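Local coordinates for protein lasso peptide isopeptidase AtxE2 (Asticcacaulis excentricus, PDB 5TXE) that hydrolyses the isopeptide bond of the lasso peptides astexin-2 and astexin-3, opening these threaded substrates into linear peptides, at residues 63-73 and 130-141; 273-284 and 295-304. The protein carries 1 engineered substitution. All blocks are in the same frame, centred on the assembly; numbering follows the deposited sequence.

In the fold
Both interactions belong to the beta-propeller part of a prolyl oligopeptidase-type enzyme, and both join one antiparallel sheet to the next. Interaction 1 brings strand 69-78 against the short strand 133-134 that opens the following sheet; interaction 2 lies where the chain leaves strand 294-295 for strand 304-310. They follow one another along the chain without touching: their centres are 34 Å apart and their nearest atoms about 18 Å. Neither reaches the active site, made up of Ala527, engineered at the position of the nucleophile, and Glu610 and His638, the probable charge-relay residues. The chain between the two segments of interaction 1 does, however, carry Trp116, which binds astexin-3.

Interaction 1: 63-73 and 130-141; sequences LSPDGRYVAFQ and IQPRWSPSGTHL
Trp134 lays its indole against the backbone of Leu63 and Ser64, and a flat, wide side chain suits this place because every part of it finds a partner. Its CB meets CD of Pro65 at 3.8 Å. With CG anti to the carbonyl carbon (chi1 -69°), the ring is carried toward 63-73, and CA of Ser64 stands over the five-membered ring, 3.5 Å from its centroid and only 9° off the normal, a CH-pi contact. The small Ser64 lets the backbone come this close. From the other face CD2 of Leu141 presses down, so the indole is sandwiched. CD1 lies 3.4 Å from O of Leu63, while the NE1 hydrogen goes to the carbonyl oxygen of Ser62. Farther out, CZ2 touches CB of Ala71 at 3.7 Å and CH2 reaches CB of Tyr69 at 3.6 Å. With an alanine here, Ser62 O would probably lose its indole donor and a gap would open between Ser64 and Leu141. Ala71 CB also meets CG of Pro132, 3.7 Å away, and one water bridges Gln73 N and Ile130 O. Projecting from strand 133-134, the indole lies between Leu141 of the adjacent strand 140-147 and the turn that follows strand 61-63 of the preceding sheet, its far end on strand 69-78, with Val158 also against it.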
loop_
_atom_site.group_PDB
_atom_site.type_symbol
_atom_site.label_atom_id
_atom_site.label_comp_id
_atom_site.label_asym_id
_atom_site.label_seq_id
_atom_site.Cartn_x
_atom_site.Cartn_y
_atom_site.Cartn_z
ATOM N N LEU A 63 -4.041 -17.521 13.799
ATOM C CA LEU A 63 -3.744 -18.888 14.306
ATOM C C LEU A 63 -4.914 -19.420 15.060
ATOM O O LEU A 63 -5.596 -18.682 15.774
ATOM C CB LEU A 63 -2.585 -18.895 15.259
ATOM C CG LEU A 63 -1.276 -18.525 14.604
ATOM C CD1 LEU A 63 -0.177 -18.478 15.654
ATOM C CD2 LEU A 63 -0.901 -19.535 13.551
ATOM N N SER A 64 -5.152 -20.709 14.915
ATOM C CA SER A 64 -6.182 -21.350 15.737
ATOM C C SER A 64 -5.848 -21.199 17.261
ATOM O O SER A 64 -4.676 -21.007 17.619
ATOM C CB SER A 64 -6.308 -22.824 15.342
ATOM O OG SER A 64 -5.123 -23.556 15.612
ATOM N N PRO A 65 -6.856 -21.254 18.131
ATOM C CA PRO A 65 -6.658 -21.261 19.597
ATOM C C PRO A 65 -5.575 -22.214 20.084
ATOM O O PRO A 65 -4.715 -21.774 20.814
ATOM C CB PRO A 65 -8.027 -21.651 20.129
ATOM C CG PRO A 65 -8.907 -20.986 19.110
ATOM C CD PRO A 65 -8.278 -21.428 17.825
ATOM N N ASP A 66 -5.509 -23.440 19.576
ATOM C CA ASP A 66 -4.423 -24.356 19.987
ATOM C C ASP A 66 -3.123 -24.138 19.234
ATOM O O ASP A 66 -2.142 -24.871 19.445
ATOM C CB ASP A 66 -4.850 -25.837 19.877
ATOM C CG ASP A 66 -5.072 -26.319 18.420
ATOM O OD1 ASP A 66 -4.834 -25.559 17.448
ATOM O OD2 ASP A 66 -5.503 -27.486 18.262
ATOM N N GLY A 67 -3.094 -23.182 18.311
ATOM C CA GLY A 67 -1.857 -22.912 17.545
ATOM C C GLY A 67 -1.490 -23.860 16.414
ATOM O O GLY A 67 -0.463 -23.678 15.763
ATOM N N ARG A 68 -2.294 -24.883 16.173
ATOM C CA ARG A 68 -1.904 -25.906 15.202
ATOM C C ARG A 68 -2.266 -25.590 13.754
ATOM O O ARG A 68 -1.765 -26.243 12.858
ATOM C CB ARG A 68 -2.433 -27.285 15.641
ATOM C CG ARG A 68 -1.593 -27.854 16.826
ATOM C CD ARG A 68 -1.919 -29.272 17.341
ATOM N NE ARG A 68 -3.363 -29.493 17.228
ATOM C CZ ARG A 68 -3.943 -30.493 16.564
ATOM N NH1 ARG A 68 -3.216 -31.448 15.985
ATOM N NH2 ARG A 68 -5.269 -30.547 16.494
ATOM N N TYR A 69 -3.137 -24.600 13.537
ATOM C CA TYR A 69 -3.569 -24.227 12.188
ATOM C C TYR A 69 -3.460 -22.719 11.976
ATOM O O TYR A 69 -3.549 -21.940 12.923
ATOM C CB TYR A 69 -5.004 -24.726 11.916
ATOM C CG TYR A 69 -5.070 -26.218 11.920
ATOM C CD1 TYR A 69 -4.768 -26.944 10.775
ATOM C CD2 TYR A 69 -5.387 -26.932 13.102
ATOM C CE1 TYR A 69 -4.798 -28.334 10.786
ATOM C CE2 TYR A 69 -5.407 -28.326 13.118
ATOM C CZ TYR A 69 -5.098 -29.017 11.960
ATOM O OH TYR A 69 -5.114 -30.398 11.954
ATOM N N VAL A 70 -3.216 -22.322 10.736
ATOM C CA VAL A 70 -3.253 -20.915 10.372
ATOM C C VAL A 70 -4.280 -20.732 9.257
ATOM O O VAL A 70 -4.323 -21.505 8.312
ATOM C CB VAL A 70 -1.881 -20.385 9.952
ATOM C CG1 VAL A 70 -1.291 -21.130 8.781
ATOM C CG2 VAL A 70 -1.964 -18.890 9.660
ATOM N N ALA A 71 -5.113 -19.716 9.401
ATOM C CA ALA A 71 -6.136 -19.374 8.427
ATOM C C ALA A 71 -5.829 -17.994 7.822
ATOM O O ALA A 71 -5.380 -17.067 8.521
ATOM C CB ALA A 71 -7.500 -19.350 9.101
ATOM N N PHE A 72 -6.077 -17.874 6.523
ATOM C CA PHE A 72 -5.745 -16.674 5.774
ATOM C C PHE A 72 -6.439 -16.728 4.416
ATOM O O PHE A 72 -6.786 -17.813 3.956
ATOM C CB PHE A 72 -4.234 -16.591 5.561
ATOM C CG PHE A 72 -3.632 -17.816 4.907
ATOM C CD1 PHE A 72 -3.406 -18.950 5.628
ATOM C CD2 PHE A 72 -3.320 -17.824 3.565
ATOM C CE1 PHE A 72 -2.841 -20.071 5.027
ATOM C CE2 PHE A 72 -2.792 -18.935 2.950
ATOM C CZ PHE A 72 -2.540 -20.070 3.685
ATOM N N GLN A 73 -6.614 -15.559 3.784
ATOM C CA GLN A 73 -7.208 -15.409 2.453
ATOM C C GLN A 73 -6.197 -15.230 1.378
ATOM O O GLN A 73 -5.234 -14.470 1.525
ATOM C CB GLN A 73 -8.163 -14.239 2.421
ATOM C CG GLN A 73 -8.959 -14.134 1.142
ATOM C CD GLN A 73 -9.599 -12.759 1.043
ATOM O OE1 GLN A 73 -10.861 -12.595 1.088
ATOM N NE2 GLN A 73 -8.724 -11.730 0.978
ATOM N N ILE A 130 -8.589 -9.485 5.132
ATOM C CA ILE A 130 -9.651 -10.263 5.775
ATOM C C ILE A 130 -8.958 -11.152 6.828
ATOM O O ILE A 130 -8.180 -12.091 6.488
ATOM C CB ILE A 130 -10.398 -11.151 4.759
ATOM C CG1 ILE A 130 -11.007 -10.313 3.621
ATOM C CG2 ILE A 130 -11.454 -12.021 5.465
ATOM C CD1 ILE A 130 -12.054 -9.324 4.113
ATOM N N GLN A 131 -9.279 -10.860 8.073
ATOM C CA GLN A 131 -8.798 -11.655 9.184
ATOM C C GLN A 131 -9.864 -12.631 9.659
ATOM O O GLN A 131 -10.910 -12.222 10.105
ATOM C CB GLN A 131 -8.360 -10.788 10.367
ATOM C CG GLN A 131 -7.323 -11.587 11.180
ATOM C CD GLN A 131 -6.740 -10.877 12.414
ATOM O OE1 GLN A 131 -7.273 -9.863 12.931
ATOM N NE2 GLN A 131 -5.626 -11.431 12.896
ATOM N N PRO A 132 -9.609 -13.905 9.504
ATOM C CA PRO A 132 -10.549 -14.904 9.957
ATOM C C PRO A 132 -10.564 -15.058 11.460
ATOM O O PRO A 132 -9.494 -15.106 12.064
ATOM C CB PRO A 132 -10.021 -16.208 9.364
ATOM C CG PRO A 132 -8.758 -15.902 8.711
ATOM C CD PRO A 132 -8.416 -14.470 8.875
ATOM N N ARG A 133 -11.758 -15.175 12.030
ATOM C CA ARG A 133 -11.943 -15.359 13.462
ATOM C C ARG A 133 -12.213 -16.802 13.744
ATOM O O ARG A 133 -13.205 -17.358 13.232
ATOM C CB ARG A 133 -13.109 -14.529 13.925
ATOM C CG ARG A 133 -13.050 -13.070 13.456
ATOM C CD ARG A 133 -11.858 -12.532 14.157
ATOM N NE ARG A 133 -11.083 -11.359 13.718
ATOM C CZ ARG A 133 -11.500 -10.114 13.679
ATOM N NH1 ARG A 133 -12.763 -9.821 13.869
ATOM N NH2 ARG A 133 -10.661 -9.169 13.352
ATOM N N TRP A 134 -11.333 -17.439 14.487
ATOM C CA TRP A 134 -11.576 -18.827 14.880
ATOM C C TRP A 134 -12.597 -18.907 16.022
ATOM O O TRP A 134 -12.550 -18.129 16.962
ATOM C CB TRP A 134 -10.316 -19.475 15.343
ATOM C CG TRP A 134 -9.364 -19.701 14.294
ATOM C CD1 TRP A 134 -8.449 -18.808 13.841
ATOM C CD2 TRP A 134 -9.092 -20.942 13.609
ATOM N NE1 TRP A 134 -7.634 -19.407 12.910
ATOM C CE2 TRP A 134 -8.034 -20.716 12.745
ATOM C CE3 TRP A 134 -9.679 -22.209 13.620
ATOM C CZ2 TRP A 134 -7.537 -21.702 11.910
ATOM C CZ3 TRP A 134 -9.176 -23.199 12.782
ATOM C CH2 TRP A 134 -8.119 -22.937 11.952
ATOM N N SER A 135 -13.518 -19.856 15.945
ATOM C CA SER A 135 -14.396 -20.159 17.093
ATOM C C SER A 135 -13.494 -20.741 18.219
ATOM O O SER A 135 -12.428 -21.228 17.925
ATOM C CB SER A 135 -15.462 -21.175 16.723
ATOM O OG SER A 135 -14.867 -22.369 16.209
ATOM N N PRO A 136 -13.896 -20.616 19.497
ATOM C CA PRO A 136 -13.090 -21.108 20.653
ATOM C C PRO A 136 -12.781 -22.583 20.540
ATOM O O PRO A 136 -11.705 -22.998 20.881
ATOM C CB PRO A 136 -13.987 -20.849 21.859
ATOM C CG PRO A 136 -14.885 -19.704 21.431
ATOM C CD PRO A 136 -15.074 -19.837 19.928
ATOM N N SER A 137 -13.712 -23.360 19.993
ATOM C CA SER A 137 -13.447 -24.792 19.755
ATOM C C SER A 137 -12.428 -25.078 18.652
ATOM O O SER A 137 -11.986 -26.217 18.466
ATOM C CB SER A 137 -14.754 -25.493 19.362
ATOM O OG SER A 137 -15.260 -24.992 18.117
ATOM N N GLY A 138 -12.109 -24.079 17.837
ATOM C CA GLY A 138 -11.193 -24.317 16.724
ATOM C C GLY A 138 -11.820 -24.986 15.512
ATOM O O GLY A 138 -11.101 -25.417 14.619
ATOM N N THR A 139 -13.142 -25.051 15.451
ATOM C CA THR A 139 -13.781 -25.806 14.357
ATOM C C THR A 139 -14.387 -24.935 13.230
ATOM O O THR A 139 -14.687 -25.454 12.175
ATOM C CB THR A 139 -14.933 -26.715 14.868
ATOM O OG1 THR A 139 -15.890 -25.909 15.546
ATOM C CG2 THR A 139 -14.421 -27.827 15.808
ATOM N N HIS A 140 -14.624 -23.651 13.470
ATOM C CA HIS A 140 -15.214 -22.806 12.442
ATOM C C HIS A 140 -14.498 -21.468 12.387
ATOM O O HIS A 140 -13.849 -21.072 13.359
ATOM C CB HIS A 140 -16.664 -22.547 12.743
ATOM C CG HIS A 140 -17.497 -23.770 12.647
ATOM N ND1 HIS A 140 -17.623 -24.669 13.690
ATOM C CD2 HIS A 140 -18.200 -24.284 11.610
ATOM C CE1 HIS A 140 -18.394 -25.668 13.302
ATOM N NE2 HIS A 140 -18.761 -25.456 12.047
ATOM N N LEU A 141 -14.599 -20.829 11.230
ATOM C CA LEU A 141 -14.121 -19.527 11.000
ATOM C C LEU A 141 -15.312 -18.640 10.758
ATOM O O LEU A 141 -16.293 -19.063 10.185
ATOM C CB LEU A 141 -13.216 -19.529 9.771
ATOM C CG LEU A 141 -11.952 -20.365 9.754
ATOM C CD1 LEU A 141 -11.188 -20.169 8.449
ATOM C CD2 LEU A 141 -11.061 -19.939 10.894
HETATM O O HOH W 1 -6.185 -12.863 5.040
#

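Interaction 2: 273-284 and 295-304; sequences TDPQNINAPTTL and RCDEEACQNI
Thr282 and Asn303 grip each other through two hydrogen bonds where the chain passes from one propeller sheet to the next: residues 295-304 link strand 294-295, at the edge of its antiparallel sheet, to strand 304-310. Asn303 N donates to Thr282 O at 3.0 Å, and Thr282 N donates to Asn303 OD1 at 3.2 Å, approaching from well above the amide plane. Asn303 has positive phi (59°), a conformation asparagine tolerates better than most residues, and its CG, anti to the carbonyl carbon (chi1 -70°), swings the amide back to Thr282. Its ND2 rests 3.6 Å from CB of Pro281. Beyond a single bridge between Thr283 and Gln302, Leu284 is held at both ends of its backbone: its N donates to Cys301 O, and its O accepts from Cys296 N at 3.0 Å, nearly in line with the carbonyl. These two cysteines are joined by a disulfide, which ties together the two chain points that grip Leu284. The leucine suits this apolar spot, its CB lying 3.8 Å from CB of Cys301 and 4.0 Å from CD1 of Ile304. At the margin the guanidinium of Arg295 presents a face to CA of Thr273. Outside this shell, Leu316 and Met334 of the following sheet pack against Leu284, Phe318 against Ile304, and Arg320 donates to Gln302 O. The hydroxyl OG1 of Thr282 is bonded to two waters, one of which donates to Ile304 O at 2.8 Å.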
loop_
_atom_site.group_PDB
_atom_site.type_symbol
_atom_site.label_atom_id
_atom_site.label_comp_id
_atom_site.label_asym_id
_atom_site.label_seq_id
_atom_site.Cartn_x
_atom_site.Cartn_y
_atom_site.Cartn_z
ATOM N N THR A 273 11.634 9.927 24.993
ATOM C CA THR A 273 12.045 10.871 26.065
ATOM C C THR A 273 11.270 12.177 25.974
ATOM O O THR A 273 11.086 12.848 26.971
ATOM C CB THR A 273 13.544 11.215 26.026
ATOM O OG1 THR A 273 14.297 10.023 25.812
ATOM C CG2 THR A 273 13.999 11.857 27.357
ATOM N N ASP A 274 10.818 12.520 24.771
ATOM C CA ASP A 274 10.016 13.703 24.529
ATOM C C ASP A 274 8.711 13.274 23.844
ATOM O O ASP A 274 8.643 13.247 22.626
ATOM C CB ASP A 274 10.832 14.649 23.647
ATOM C CG ASP A 274 10.133 15.958 23.378
ATOM O OD1 ASP A 274 8.946 16.147 23.763
ATOM O OD2 ASP A 274 10.801 16.808 22.760
ATOM N N PRO A 275 7.656 12.947 24.615
ATOM C CA PRO A 275 6.532 12.271 23.942
ATOM C C PRO A 275 5.869 13.070 22.832
ATOM O O PRO A 275 5.313 12.447 21.925
ATOM C CB PRO A 275 5.522 11.991 25.071
ATOM C CG PRO A 275 6.247 12.266 26.352
ATOM C CD PRO A 275 7.352 13.244 26.026
ATOM N N GLN A 276 5.973 14.408 22.879
ATOM C CA GLN A 276 5.392 15.283 21.845
ATOM C C GLN A 276 6.106 15.166 20.514
ATOM O O GLN A 276 5.437 15.138 19.492
ATOM C CB GLN A 276 5.424 16.767 22.223
ATOM C CG GLN A 276 4.252 17.193 23.060
ATOM C CD GLN A 276 4.351 16.612 24.445
ATOM O OE1 GLN A 276 5.424 16.635 25.056
ATOM N NE2 GLN A 276 3.254 16.044 24.935
ATOM N N ASN A 277 7.446 15.131 20.536
ATOM C CA ASN A 277 8.264 15.073 19.319
ATOM C C ASN A 277 8.110 13.745 18.596
ATOM O O ASN A 277 8.685 12.746 18.979
ATOM C CB ASN A 277 9.742 15.309 19.617
ATOM C CG ASN A 277 10.598 15.286 18.370
ATOM O OD1 ASN A 277 10.109 15.110 17.242
ATOM N ND2 ASN A 277 11.873 15.490 18.551
ATOM N N ILE A 278 7.348 13.745 17.510
ATOM C CA ILE A 278 7.069 12.511 16.768
ATOM C C ILE A 278 8.310 11.907 16.075
ATOM O O ILE A 278 8.275 10.793 15.619
ATOM C CB ILE A 278 5.953 12.717 15.700
ATOM C CG1 ILE A 278 6.466 13.617 14.551
ATOM C CG2 ILE A 278 4.678 13.273 16.343
ATOM C CD1 ILE A 278 5.479 13.848 13.426
ATOM N N ASN A 279 9.397 12.640 15.952
ATOM C CA ASN A 279 10.555 12.092 15.264
ATOM C C ASN A 279 11.627 11.629 16.196
ATOM O O ASN A 279 12.625 11.078 15.763
ATOM C CB ASN A 279 11.107 13.116 14.285
ATOM C CG ASN A 279 10.083 13.465 13.200
ATOM O OD1 ASN A 279 9.213 12.636 12.870
ATOM N ND2 ASN A 279 10.145 14.699 12.686
ATOM N N ALA A 280 11.411 11.829 17.486
ATOM C CA ALA A 280 12.277 11.240 18.483
ATOM C C ALA A 280 12.068 9.737 18.445
ATOM O O ALA A 280 10.944 9.228 18.359
ATOM C CB ALA A 280 11.978 11.778 19.877
ATOM N N PRO A 281 13.164 9.016 18.507
ATOM C CA PRO A 281 13.103 7.561 18.538
ATOM C C PRO A 281 12.401 7.033 19.795
ATOM O O PRO A 281 12.452 7.657 20.853
ATOM C CB PRO A 281 14.578 7.149 18.499
ATOM C CG PRO A 281 15.298 8.302 19.096
ATOM C CD PRO A 281 14.513 9.544 18.778
ATOM N N THR A 282 11.703 5.914 19.658
ATOM C CA THR A 282 11.074 5.280 20.790
ATOM C C THR A 282 12.062 4.302 21.316
ATOM O O THR A 282 12.964 3.857 20.577
ATOM C CB THR A 282 9.796 4.509 20.397
ATOM O OG1 THR A 282 10.139 3.334 19.642
ATOM C CG2 THR A 282 8.890 5.391 19.604
ATOM N N THR A 283 11.868 3.973 22.592
ATOM C CA THR A 283 12.714 3.067 23.322
ATOM C C THR A 283 11.798 2.108 24.090
ATOM O O THR A 283 10.816 2.543 24.677
ATOM C CB THR A 283 13.592 3.826 24.366
ATOM O OG1 THR A 283 14.421 4.798 23.712
ATOM C CG2 THR A 283 14.481 2.878 25.077
ATOM N N LEU A 284 12.176 0.838 24.121
ATOM C CA LEU A 284 11.571 -0.139 24.981
ATOM C C LEU A 284 11.674 0.218 26.475
ATOM O O LEU A 284 12.773 0.531 26.964
ATOM C CB LEU A 284 12.301 -1.431 24.823
ATOM C CG LEU A 284 11.682 -2.597 25.576
ATOM C CD1 LEU A 284 10.310 -2.918 25.030
ATOM C CD2 LEU A 284 12.587 -3.793 25.426
ATOM N N ARG A 295 13.959 2.325 31.340
ATOM C CA ARG A 295 14.304 2.446 29.913
ATOM C C ARG A 295 15.481 1.608 29.536
ATOM O O ARG A 295 16.524 1.745 30.138
ATOM C CB ARG A 295 14.722 3.860 29.558
ATOM C CG ARG A 295 13.602 4.832 29.385
ATOM C CD ARG A 295 14.173 6.158 28.893
ATOM N NE ARG A 295 13.577 6.474 27.610
ATOM C CZ ARG A 295 12.276 6.705 27.427
ATOM N NH1 ARG A 295 11.418 6.693 28.442
ATOM N NH2 ARG A 295 11.826 6.949 26.212
ATOM N N CYS A 296 15.327 0.770 28.508
ATOM C CA CYS A 296 16.453 0.044 27.895
ATOM C C CYS A 296 17.340 1.035 27.180
ATOM O O CYS A 296 16.839 1.926 26.484
ATOM C CB CYS A 296 15.919 -0.950 26.895
ATOM S SG CYS A 296 17.154 -1.851 25.963
ATOM N N ASP A 297 18.650 0.923 27.343
ATOM C CA ASP A 297 19.596 1.901 26.758
ATOM C C ASP A 297 20.067 1.448 25.367
ATOM O O ASP A 297 20.330 2.273 24.480
ATOM C CB ASP A 297 20.786 2.193 27.711
ATOM C CG ASP A 297 21.999 1.309 27.454
ATOM O OD1 ASP A 297 21.926 0.101 27.756
ATOM O OD2 ASP A 297 23.027 1.835 26.966
ATOM N N GLU A 298 20.123 0.127 25.161
ATOM C CA GLU A 298 20.706 -0.449 23.952
ATOM C C GLU A 298 20.084 0.144 22.686
ATOM O O GLU A 298 18.915 0.536 22.646
ATOM C CB GLU A 298 20.540 -1.969 23.892
ATOM C CG GLU A 298 20.813 -2.728 25.177
ATOM C CD GLU A 298 22.243 -3.190 25.304
ATOM O OE1 GLU A 298 22.633 -4.064 24.495
ATOM O OE2 GLU A 298 22.943 -2.726 26.242
ATOM N N GLU A 299 20.895 0.195 21.650
ATOM C CA GLU A 299 20.474 0.731 20.381
ATOM C C GLU A 299 19.387 -0.173 19.766
ATOM O O GLU A 299 18.458 0.283 19.108
ATOM C CB GLU A 299 21.709 0.862 19.447
ATOM C CG GLU A 299 21.500 1.816 18.274
ATOM C CD GLU A 299 20.698 1.186 17.154
ATOM O OE1 GLU A 299 20.910 -0.022 16.874
ATOM O OE2 GLU A 299 19.825 1.879 16.586
ATOM N N ALA A 300 19.524 -1.463 19.974
ATOM C CA ALA A 300 18.575 -2.434 19.462
ATOM C C ALA A 300 17.129 -2.228 19.890
ATOM O O ALA A 300 16.247 -2.746 19.255
ATOM C CB ALA A 300 19.027 -3.806 19.881
ATOM N N CYS A 301 16.893 -1.473 20.951
ATOM C CA CYS A 301 15.564 -1.324 21.590
ATOM C C CYS A 301 14.866 -0.155 20.967
ATOM O O CYS A 301 13.775 0.205 21.397
ATOM C CB CYS A 301 15.713 -1.049 23.135
ATOM S SG CYS A 301 16.098 -2.504 24.187
ATOM N N GLN A 302 15.499 0.490 19.984
ATOM C CA GLN A 302 14.909 1.699 19.358
ATOM C C GLN A 302 14.031 1.401 18.176
ATOM O O GLN A 302 14.383 0.594 17.313
ATOM C CB GLN A 302 15.988 2.680 18.888
ATOM C CG GLN A 302 16.942 3.115 19.999
ATOM C CD GLN A 302 17.298 4.561 19.908
ATOM O OE1 GLN A 302 17.799 5.068 18.877
ATOM N NE2 GLN A 302 17.007 5.258 20.977
ATOM N N ASN A 303 12.902 2.089 18.150
ATOM C CA ASN A 303 11.954 2.077 17.051
ATOM C C ASN A 303 11.404 0.688 16.722
ATOM O O ASN A 303 11.260 0.285 15.587
ATOM C CB ASN A 303 12.566 2.794 15.861
ATOM C CG ASN A 303 12.682 4.291 16.114
ATOM O OD1 ASN A 303 11.739 4.951 16.590
ATOM N ND2 ASN A 303 13.863 4.817 15.880
ATOM N N ILE A 304 11.022 -0.017 17.770
ATOM C CA ILE A 304 10.403 -1.318 17.645
ATOM C C ILE A 304 9.102 -1.168 16.883
ATOM O O ILE A 304 8.356 -0.223 17.085
ATOM C CB ILE A 304 10.180 -1.939 19.051
ATOM C CG1 ILE A 304 11.555 -2.311 19.613
ATOM C CG2 ILE A 304 9.254 -3.162 19.013
ATOM C CD1 ILE A 304 11.575 -2.657 21.088
HETATM O O HOH W 2 11.048 1.205 20.487
HETATM O O HOH W 3 8.192 2.332 18.210
#